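Extracellular sialidase/neuraminidase, putative (Aspergillus fumigatus, PDB 2XZI) probably hydrolyses sialic acid glycosides as an extracellular fungal sialidase, acting as a Kdnase on the deaminated sugar Kdn. Local coordinates at residues Ser279-Asn284 against Arg290-Asn295; Val307-Asp312 against Lys317-Arg322; Phe357-Asp360 against Ser366-Ala369. All coordinates share one frame; numbering follows the deposited sequence.

Interaction 1: Ser279-Asn284 against Arg290-Asn295; sequences SVLRYN and RTIFLN
R290 reaches back across the hairpin to N284, and its guanidinium supplies the one side-chain hydrogen bond of the pair, NH1 to OD1 of N284 at 2.9 Å. CG of R290 lies beside its own N, opposite the carbonyl carbon (chi1 -57°), and the chain then runs extended to NE. The bond is bent, 136° at the hydrogen, and NH1 stands above the carbonyl plane of the amide, not on a lone pair, which suggests modest strength. Outside the hairpin, NH2 of R290 is salt-bridged to D3. The ring of Y283 runs alongside R290, pointing the same way, with the ring and guanidinium planes 85° apart.

Backbone bonding is regular from S279 to L281. S279 and L294 exchange two bonds, as do L281 and I292. Further on, Y283 N donates to O of R290 while R290 N donates to O of N284 at 3.2 Å; two residues facing one make a classic beta bulge.

Apolar packing divides between the two faces. CG1 of I292 meets CB of Y283 at 3.9 Å, on the face shared with L281 and L294, whereas CB of V280 lies at the ring edge of F293, 4.1 Å from CD1.

The chemistry thus grades along this hairpin of a propeller blade, from regularly paired, largely apolar strands to a bulged end where buried R290 is shared between N284 and D3.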
loop_
_atom_site.group_PDB
_atom_site.type_symbol
_atom_site.label_atom_id
_atom_site.label_comp_id
_atom_site.label_asym_id
_atom_site.label_seq_id
_atom_site.Cartn_x
_atom_site.Cartn_y
_atom_site.Cartn_z
ATOM N N SER A 279 5.180 -3.290 -3.430
ATOM C CA SER A 279 4.656 -2.132 -4.139
ATOM C C SER A 279 5.394 -1.963 -5.468
ATOM O O SER A 279 6.550 -2.387 -5.608
ATOM C CB SER A 279 4.700 -0.864 -3.257
ATOM O OG SER A 279 6.024 -0.584 -2.787
ATOM N N VAL A 280 4.716 -1.337 -6.428
ATOM C CA VAL A 280 5.257 -1.147 -7.768
ATOM C C VAL A 280 4.796 0.238 -8.260
ATOM O O VAL A 280 3.745 0.716 -7.839
ATOM C CB VAL A 280 4.779 -2.276 -8.730
ATOM C CG1 VAL A 280 3.259 -2.162 -9.034
ATOM C CG2 VAL A 280 5.619 -2.295 -10.015
ATOM N N LEU A 281 5.587 0.868 -9.132
ATOM C CA LEU A 281 5.344 2.253 -9.526
ATOM C C LEU A 281 5.839 2.513 -10.942
ATOM O O LEU A 281 6.980 2.208 -11.261
ATOM C CB LEU A 281 6.053 3.204 -8.557
ATOM C CG LEU A 281 5.891 4.699 -8.828
ATOM C CD1 LEU A 281 4.440 5.117 -8.539
ATOM C CD2 LEU A 281 6.836 5.537 -7.971
ATOM N N ARG A 282 4.974 3.080 -11.777
ATOM C CA ARG A 282 5.399 3.591 -13.072
ATOM C C ARG A 282 6.071 4.941 -12.842
ATOM O O ARG A 282 5.447 5.896 -12.350
ATOM C CB ARG A 282 4.174 3.748 -13.960
ATOM C CG ARG A 282 4.428 4.339 -15.336
ATOM C CD ARG A 282 3.097 4.372 -16.069
ATOM N NE ARG A 282 3.174 5.003 -17.385
ATOM C CZ ARG A 282 3.206 4.347 -18.543
ATOM N NH1 ARG A 282 3.182 3.011 -18.582
ATOM N NH2 ARG A 282 3.271 5.042 -19.671
ATOM N N TYR A 283 7.342 5.026 -13.184
ATOM C CA TYR A 283 8.085 6.254 -12.934
ATOM C C TYR A 283 8.034 7.256 -14.098
ATOM O O TYR A 283 7.797 8.453 -13.878
ATOM C CB TYR A 283 9.535 5.954 -12.524
ATOM C CG TYR A 283 10.212 7.178 -11.968
ATOM C CD1 TYR A 283 10.081 7.514 -10.619
ATOM C CD2 TYR A 283 10.935 8.034 -12.802
ATOM C CE1 TYR A 283 10.683 8.664 -10.110
ATOM C CE2 TYR A 283 11.531 9.188 -12.305
ATOM C CZ TYR A 283 11.407 9.487 -10.957
ATOM O OH TYR A 283 12.001 10.622 -10.461
ATOM N N ASN A 284 8.302 6.779 -15.311
ATOM C CA ASN A 284 8.398 7.650 -16.496
ATOM C C ASN A 284 8.356 6.813 -17.762
ATOM O O ASN A 284 8.666 5.623 -17.730
ATOM C CB ASN A 284 9.697 8.454 -16.474
ATOM C CG ASN A 284 10.913 7.595 -16.726
ATOM O OD1 ASN A 284 11.289 6.776 -15.897
ATOM N ND2 ASN A 284 11.544 7.783 -17.875
ATOM N N ARG A 290 11.118 3.697 -16.990
ATOM C CA ARG A 290 11.435 2.989 -15.745
ATOM C C ARG A 290 10.192 2.571 -14.968
ATOM O O ARG A 290 9.247 3.358 -14.822
ATOM C CB ARG A 290 12.317 3.871 -14.847
ATOM C CG ARG A 290 13.645 4.361 -15.494
ATOM C CD ARG A 290 14.452 5.181 -14.496
ATOM N NE ARG A 290 15.442 6.117 -15.051
ATOM C CZ ARG A 290 15.167 7.348 -15.486
ATOM N NH1 ARG A 290 13.922 7.817 -15.514
ATOM N NH2 ARG A 290 16.155 8.123 -15.901
ATOM N N THR A 291 10.224 1.341 -14.451
ATOM C CA THR A 291 9.283 0.840 -13.473
ATOM C C THR A 291 10.097 0.593 -12.221
ATOM O O THR A 291 11.228 0.080 -12.291
ATOM C CB THR A 291 8.638 -0.486 -13.921
ATOM O OG1 THR A 291 8.025 -0.328 -15.205
ATOM C CG2 THR A 291 7.569 -0.941 -12.950
ATOM N N ILE A 292 9.532 0.986 -11.078
ATOM C CA ILE A 292 10.140 0.813 -9.760
ATOM C C ILE A 292 9.390 -0.288 -8.992
ATOM O O ILE A 292 8.163 -0.385 -9.055
ATOM C CB ILE A 292 10.082 2.136 -8.924
ATOM C CG1 ILE A 292 10.370 3.404 -9.761
ATOM C CG2 ILE A 292 10.983 2.012 -7.688
ATOM C CD1 ILE A 292 11.763 3.462 -10.440
ATOM N N PHE A 293 10.143 -1.126 -8.276
ATOM C CA PHE A 293 9.561 -2.179 -7.440
ATOM C C PHE A 293 10.192 -2.157 -6.050
ATOM O O PHE A 293 11.390 -1.886 -5.914
ATOM C CB PHE A 293 9.745 -3.556 -8.083
ATOM C CG PHE A 293 9.106 -4.661 -7.301
ATOM C CD1 PHE A 293 7.720 -4.810 -7.281
ATOM C CD2 PHE A 293 9.884 -5.544 -6.551
ATOM C CE1 PHE A 293 7.111 -5.817 -6.548
ATOM C CE2 PHE A 293 9.278 -6.564 -5.804
ATOM C CZ PHE A 293 7.881 -6.699 -5.804
ATOM N N LEU A 294 9.387 -2.440 -5.025
ATOM C CA LEU A 294 9.856 -2.474 -3.642
ATOM C C LEU A 294 9.211 -3.628 -2.896
ATOM O O LEU A 294 7.989 -3.790 -2.910
ATOM C CB LEU A 294 9.476 -1.165 -2.948
ATOM C CG LEU A 294 9.815 -0.989 -1.467
ATOM C CD1 LEU A 294 11.285 -1.177 -1.125
ATOM C CD2 LEU A 294 9.355 0.418 -1.069
ATOM N N ASN A 295 10.041 -4.441 -2.243
ATOM C CA ASN A 295 9.557 -5.511 -1.367
ATOM C C ASN A 295 10.709 -5.939 -0.473
ATOM O O ASN A 295 11.793 -5.337 -0.511
ATOM C CB ASN A 295 8.964 -6.706 -2.164
ATOM C CG ASN A 295 10.013 -7.754 -2.573
ATOM O OD1 ASN A 295 11.136 -7.416 -2.957
ATOM N ND2 ASN A 295 9.630 -9.033 -2.490
#

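Interaction 2: Val307-Asp312 against Lys317-Arg322; sequences VRISYD and KFNYGR
F318 lays its ring against S310, whose CB sits over the centre of one face, 3.6 Å from the ring centroid and 12° off its normal, a CH-pi contact. The hydroxyl of S310 is turned from the ring to the backbone: with OG anti to the backbone N (chi1 178°) it donates to O of K317 at 2.7 Å, and it also accepts from N of D312, closing an ST turn. The side-chain amide of N319 stands in for a main-chain carbonyl: its OD1 takes the N-H of I309 at 2.9 Å in an almost straight bond, though the donor stands above the amide plane, and N of N319 returns a bond to O of I309. R308, extended from CG to NE, passes at about a right angle to F318; its NH1 donates to O of N319 at 3.0 Å, near the guanidinium plane, while O of Y320 lies over one guanidinium face.

Further direct bonds close both ends. N of K317 is received by OD2 of D312, 2.9 Å away on the anti lone pair. At the far end V307 and R322 form an antiparallel hydrogen-bonded pair, reached through G321, whose positive phi and close approach to O of V307, 3.1 Å from CA, suit glycine. In the next shell, a water bridges N of Y311 to O of K317, and R306 bonds to O of Y320 and makes a cation-pi contact with its ring.

Here the outer edge of a four-stranded antiparallel beta-propeller blade is finished by an irregular return that becomes a strand only at R322.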
loop_
_atom_site.group_PDB
_atom_site.type_symbol
_atom_site.label_atom_id
_atom_site.label_comp_id
_atom_site.label_asym_id
_atom_site.label_seq_id
_atom_site.Cartn_x
_atom_site.Cartn_y
_atom_site.Cartn_z
ATOM N N VAL A 307 14.663 -1.562 -3.020
ATOM C CA VAL A 307 13.987 -0.850 -4.108
ATOM C C VAL A 307 14.767 -1.091 -5.401
ATOM O O VAL A 307 15.999 -1.056 -5.381
ATOM C CB VAL A 307 13.805 0.661 -3.780
ATOM C CG1 VAL A 307 15.155 1.411 -3.699
ATOM C CG2 VAL A 307 12.861 1.301 -4.788
ATOM N N ARG A 308 14.056 -1.342 -6.503
ATOM C CA ARG A 308 14.666 -1.732 -7.771
ATOM C C ARG A 308 14.077 -0.993 -8.955
ATOM O O ARG A 308 12.930 -0.511 -8.890
ATOM C CB ARG A 308 14.400 -3.211 -8.030
ATOM C CG ARG A 308 14.875 -4.166 -6.937
ATOM C CD ARG A 308 14.381 -5.528 -7.337
ATOM N NE ARG A 308 14.530 -6.581 -6.345
ATOM C CZ ARG A 308 15.455 -7.532 -6.400
ATOM N NH1 ARG A 308 16.376 -7.520 -7.371
ATOM N NH2 ARG A 308 15.451 -8.499 -5.489
ATOM N N ILE A 309 14.837 -0.980 -10.057
ATOM C CA ILE A 309 14.412 -0.378 -11.329
ATOM C C ILE A 309 14.420 -1.424 -12.443
ATOM O O ILE A 309 15.361 -2.228 -12.553
ATOM C CB ILE A 309 15.308 0.812 -11.741
ATOM C CG1 ILE A 309 15.297 1.931 -10.677
ATOM C CG2 ILE A 309 14.925 1.357 -13.122
ATOM C CD1 ILE A 309 16.527 2.877 -10.716
ATOM N N SER A 310 13.368 -1.424 -13.263
ATOM C CA SER A 310 13.424 -2.165 -14.529
ATOM C C SER A 310 13.330 -1.186 -15.678
ATOM O O SER A 310 12.497 -0.277 -15.643
ATOM C CB SER A 310 12.286 -3.173 -14.652
ATOM O OG SER A 310 12.363 -3.843 -15.920
ATOM N N TYR A 311 14.139 -1.417 -16.712
ATOM C CA TYR A 311 14.095 -0.657 -17.954
ATOM C C TYR A 311 13.364 -1.423 -19.056
ATOM O O TYR A 311 13.226 -0.920 -20.176
ATOM C CB TYR A 311 15.520 -0.339 -18.413
ATOM C CG TYR A 311 16.290 0.471 -17.413
ATOM C CD1 TYR A 311 16.092 1.841 -17.315
ATOM C CD2 TYR A 311 17.201 -0.137 -16.546
ATOM C CE1 TYR A 311 16.801 2.608 -16.390
ATOM C CE2 TYR A 311 17.921 0.617 -15.621
ATOM C CZ TYR A 311 17.708 1.976 -15.544
ATOM O OH TYR A 311 18.424 2.710 -14.630
ATOM N N ASP A 312 12.891 -2.622 -18.748
ATOM C CA ASP A 312 12.253 -3.482 -19.757
ATOM C C ASP A 312 10.848 -3.022 -20.084
ATOM O O ASP A 312 10.098 -2.626 -19.191
ATOM C CB ASP A 312 12.213 -4.938 -19.295
ATOM C CG ASP A 312 13.585 -5.580 -19.231
ATOM O OD1 ASP A 312 14.491 -5.196 -20.009
ATOM O OD2 ASP A 312 13.753 -6.497 -18.409
ATOM N N LYS A 317 12.781 -7.962 -16.157
ATOM C CA LYS A 317 13.871 -8.043 -15.188
ATOM C C LYS A 317 14.080 -6.711 -14.494
ATOM O O LYS A 317 14.131 -5.656 -15.137
ATOM C CB LYS A 317 15.187 -8.480 -15.854
ATOM C CG LYS A 317 16.248 -8.921 -14.849
ATOM C CD LYS A 317 17.592 -9.222 -15.495
ATOM C CE LYS A 317 18.529 -9.904 -14.507
ATOM N NZ LYS A 317 18.670 -9.139 -13.224
ATOM N N PHE A 318 14.223 -6.787 -13.176
ATOM C CA PHE A 318 14.645 -5.653 -12.362
ATOM C C PHE A 318 16.120 -5.784 -11.990
ATOM O O PHE A 318 16.648 -6.903 -11.868
ATOM C CB PHE A 318 13.792 -5.559 -11.089
ATOM C CG PHE A 318 12.393 -5.078 -11.335
ATOM C CD1 PHE A 318 11.419 -5.938 -11.830
ATOM C CD2 PHE A 318 12.057 -3.749 -11.103
ATOM C CE1 PHE A 318 10.125 -5.492 -12.082
ATOM C CE2 PHE A 318 10.766 -3.292 -11.368
ATOM C CZ PHE A 318 9.799 -4.160 -11.862
ATOM N N ASN A 319 16.787 -4.651 -11.814
ATOM C CA ASN A 319 18.181 -4.651 -11.375
ATOM C C ASN A 319 18.261 -5.060 -9.900
ATOM O O ASN A 319 17.241 -5.318 -9.255
ATOM C CB ASN A 319 18.887 -3.309 -11.658
ATOM C CG ASN A 319 18.293 -2.096 -10.891
ATOM O OD1 ASN A 319 17.447 -2.220 -9.998
ATOM N ND2 ASN A 319 18.785 -0.905 -11.237
ATOM N N TYR A 320 19.475 -5.140 -9.369
ATOM C CA TYR A 320 19.645 -5.438 -7.959
ATOM C C TYR A 320 18.989 -4.345 -7.112
ATOM O O TYR A 320 18.308 -4.644 -6.115
ATOM C CB TYR A 320 21.137 -5.571 -7.620
ATOM C CG TYR A 320 21.407 -5.892 -6.167
ATOM C CD1 TYR A 320 21.325 -4.900 -5.185
ATOM C CD2 TYR A 320 21.727 -7.190 -5.769
ATOM C CE1 TYR A 320 21.550 -5.177 -3.849
ATOM C CE2 TYR A 320 21.970 -7.479 -4.410
ATOM C CZ TYR A 320 21.875 -6.460 -3.466
ATOM O OH TYR A 320 22.099 -6.701 -2.126
ATOM N N GLY A 321 19.226 -3.095 -7.495
ATOM C CA GLY A 321 18.643 -1.957 -6.808
ATOM C C GLY A 321 19.477 -1.565 -5.614
ATOM O O GLY A 321 20.711 -1.639 -5.654
ATOM N N ARG A 322 18.805 -1.138 -4.554
ATOM C CA ARG A 322 19.491 -0.723 -3.344
ATOM C C ARG A 322 18.717 -1.144 -2.094
ATOM O O ARG A 322 17.496 -1.026 -2.029
ATOM C CB ARG A 322 19.745 0.785 -3.347
ATOM C CG ARG A 322 20.726 1.220 -2.267
ATOM C CD ARG A 322 21.281 2.605 -2.494
ATOM N NE ARG A 322 22.434 2.812 -1.620
ATOM C CZ ARG A 322 23.252 3.856 -1.677
ATOM N NH1 ARG A 322 23.078 4.815 -2.576
ATOM N NH2 ARG A 322 24.288 3.907 -0.840
HETATM O O HOH W 1 15.844 -3.858 -16.594
#

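Interaction 3: Phe357-Asp360 against Ser366-Ala369; sequences FFND and SYRA. With KDM (deamino-alpha-neuraminic acid), chain D.
S366 meets the 357-360 turn through its hydroxyl: OG accepts the N-H of D360 at 2.8 Å. The same OG is hydrogen-bonded to O of G361, so it grips the turn at two successive residues.

Y367 is held at both its backbone N and its O. Its N donates to OD1 of N359 at 3.0 Å, in the amide plane on a lone pair, and its O receives the N-H of F357 at 2.9 Å, nearly straight. N359 can reach because CG lies between its own N and carbonyl carbon (chi1 52°), placing OD1 and ND2 by CD2 of Y367, the side chains crossing at about a right angle and their planes 20° apart. H36 stacks on the tyrosine ring.

This loop connects two antiparallel strands, 349-356 and 368-375, of a propeller blade, and borders a second bound deamino-alpha-neuraminic acid, which R302, R303 and D356 hydrogen-bond.

F357 turns its ring edge to O of Y367, with CD1 3.9 Å from CB of that tyrosine and CE1 4.3 Å from CB of A369. F358 instead points away from 366-369, its CE1 coming obliquely to C3 of the sugar, 4.1 Å away, while R368, salt-bridged to D356, has O5 over one guanidinium face.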
loop_
_atom_site.group_PDB
_atom_site.type_symbol
_atom_site.label_atom_id
_atom_site.label_comp_id
_atom_site.label_asym_id
_atom_site.label_seq_id
_atom_site.Cartn_x
_atom_site.Cartn_y
_atom_site.Cartn_z
ATOM N N PHE A 357 9.141 -2.934 16.190
ATOM C CA PHE A 357 10.034 -2.868 17.342
ATOM C C PHE A 357 10.396 -4.254 17.869
ATOM O O PHE A 357 11.473 -4.425 18.449
ATOM C CB PHE A 357 9.427 -2.018 18.440
ATOM C CG PHE A 357 9.569 -0.540 18.216
ATOM C CD1 PHE A 357 8.619 0.168 17.482
ATOM C CD2 PHE A 357 10.666 0.158 18.732
ATOM C CE1 PHE A 357 8.746 1.542 17.268
ATOM C CE2 PHE A 357 10.805 1.529 18.520
ATOM C CZ PHE A 357 9.838 2.228 17.786
ATOM N N PHE A 358 9.506 -5.221 17.654
ATOM C CA PHE A 358 9.765 -6.631 17.967
ATOM C C PHE A 358 9.977 -6.862 19.477
ATOM O O PHE A 358 10.613 -7.830 19.894
ATOM C CB PHE A 358 10.947 -7.151 17.140
ATOM C CG PHE A 358 10.860 -8.610 16.813
ATOM C CD1 PHE A 358 9.877 -9.082 15.947
ATOM C CD2 PHE A 358 11.771 -9.516 17.347
ATOM C CE1 PHE A 358 9.793 -10.438 15.629
ATOM C CE2 PHE A 358 11.695 -10.873 17.035
ATOM C CZ PHE A 358 10.706 -11.333 16.170
ATOM N N ASN A 359 9.399 -5.977 20.285
ATOM C CA ASN A 359 9.514 -6.051 21.751
ATOM C C ASN A 359 8.772 -7.243 22.336
ATOM O O ASN A 359 9.071 -7.667 23.452
ATOM C CB ASN A 359 8.997 -4.770 22.392
ATOM C CG ASN A 359 7.613 -4.419 21.916
ATOM O OD1 ASN A 359 7.430 -4.067 20.750
ATOM N ND2 ASN A 359 6.628 -4.548 22.792
ATOM N N ASP A 360 7.805 -7.772 21.589
ATOM C CA ASP A 360 7.047 -8.964 21.974
ATOM C C ASP A 360 7.263 -10.070 20.934
ATOM O O ASP A 360 6.434 -10.971 20.774
ATOM C CB ASP A 360 5.556 -8.603 22.142
ATOM C CG ASP A 360 4.713 -9.741 22.741
ATOM O OD1 ASP A 360 5.244 -10.544 23.558
ATOM O OD2 ASP A 360 3.497 -9.826 22.406
ATOM N N SER A 366 3.971 -6.395 19.994
ATOM C CA SER A 366 5.070 -5.753 19.289
ATOM C C SER A 366 4.592 -4.495 18.553
ATOM O O SER A 366 3.727 -4.554 17.666
ATOM C CB SER A 366 5.767 -6.723 18.345
ATOM O OG SER A 366 6.565 -7.641 19.089
ATOM N N TYR A 367 5.128 -3.352 18.958
ATOM C CA TYR A 367 4.741 -2.064 18.391
ATOM C C TYR A 367 5.176 -1.942 16.936
ATOM O O TYR A 367 6.313 -2.244 16.585
ATOM C CB TYR A 367 5.325 -0.926 19.228
ATOM C CG TYR A 367 4.734 -0.873 20.628
ATOM C CD1 TYR A 367 3.490 -0.279 20.863
ATOM C CD2 TYR A 367 5.418 -1.439 21.714
ATOM C CE1 TYR A 367 2.939 -0.242 22.145
ATOM C CE2 TYR A 367 4.871 -1.403 22.999
ATOM C CZ TYR A 367 3.633 -0.814 23.197
ATOM O OH TYR A 367 3.088 -0.779 24.472
ATOM N N ARG A 368 4.243 -1.496 16.099
ATOM C CA ARG A 368 4.545 -1.324 14.682
ATOM C C ARG A 368 4.425 0.134 14.287
ATOM O O ARG A 368 3.445 0.801 14.633
ATOM C CB ARG A 368 3.598 -2.153 13.817
ATOM C CG ARG A 368 3.448 -3.585 14.248
ATOM C CD ARG A 368 4.768 -4.355 14.187
ATOM N NE ARG A 368 4.554 -5.784 14.396
ATOM C CZ ARG A 368 4.189 -6.628 13.429
ATOM N NH1 ARG A 368 4.015 -6.190 12.175
ATOM N NH2 ARG A 368 3.995 -7.913 13.712
ATOM N N ALA A 369 5.431 0.625 13.562
ATOM C CA ALA A 369 5.474 2.013 13.099
ATOM C C ALA A 369 5.636 2.055 11.580
ATOM O O ALA A 369 5.931 1.038 10.963
ATOM C CB ALA A 369 6.593 2.789 13.787
HETATM C C2 KDM D . 9.784 -11.362 11.165
HETATM C C1 KDM D . 9.694 -11.489 9.626
HETATM C C3 KDM D . 10.568 -10.095 11.578
HETATM C C4 KDM D . 9.761 -8.813 11.283
HETATM C C5 KDM D . 8.333 -8.906 11.845
HETATM C C6 KDM D . 7.638 -10.201 11.366
HETATM C C7 KDM D . 6.209 -10.534 11.847
HETATM C C8 KDM D . 5.719 -11.857 11.199
HETATM C C9 KDM D . 4.323 -12.327 11.669
HETATM O O5 KDM D . 7.564 -7.764 11.435
HETATM O O1A KDM D . 8.608 -11.894 9.146
HETATM O O1B KDM D . 10.711 -11.179 8.961
HETATM O O4 KDM D . 10.451 -7.697 11.857
HETATM O O6 KDM D . 8.469 -11.336 11.769
HETATM O O7 KDM D . 6.187 -10.656 13.277
HETATM O O8 KDM D . 5.727 -11.737 9.770
HETATM O O9 KDM D . 3.472 -11.221 11.995
HETATM O O2 KDM D . 10.463 -12.508 11.698
#

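Overall arrangement
Interactions 1 and 2 belong to one blade and touch: strand 290-294 pairs with strand 305-310, F293 O meeting R308 N and T291 O meeting S310 N, both at 2.8 Å and probably hydrogen bonds, while the F318 ring packs on CB of F293. Their centres are 9 Å apart. Interaction 1 is the more buried and relies on regular strand pairing; interaction 2, at the blade's outer edge, replaces much of that pairing with side-chain groups. Interaction 3 closes the loop between two strands of a different sheet, its nearest atoms about 13 Å from interaction 1 and about 17 Å from interaction 2. Partly buried like interaction 2, it alone borders a bound sugar.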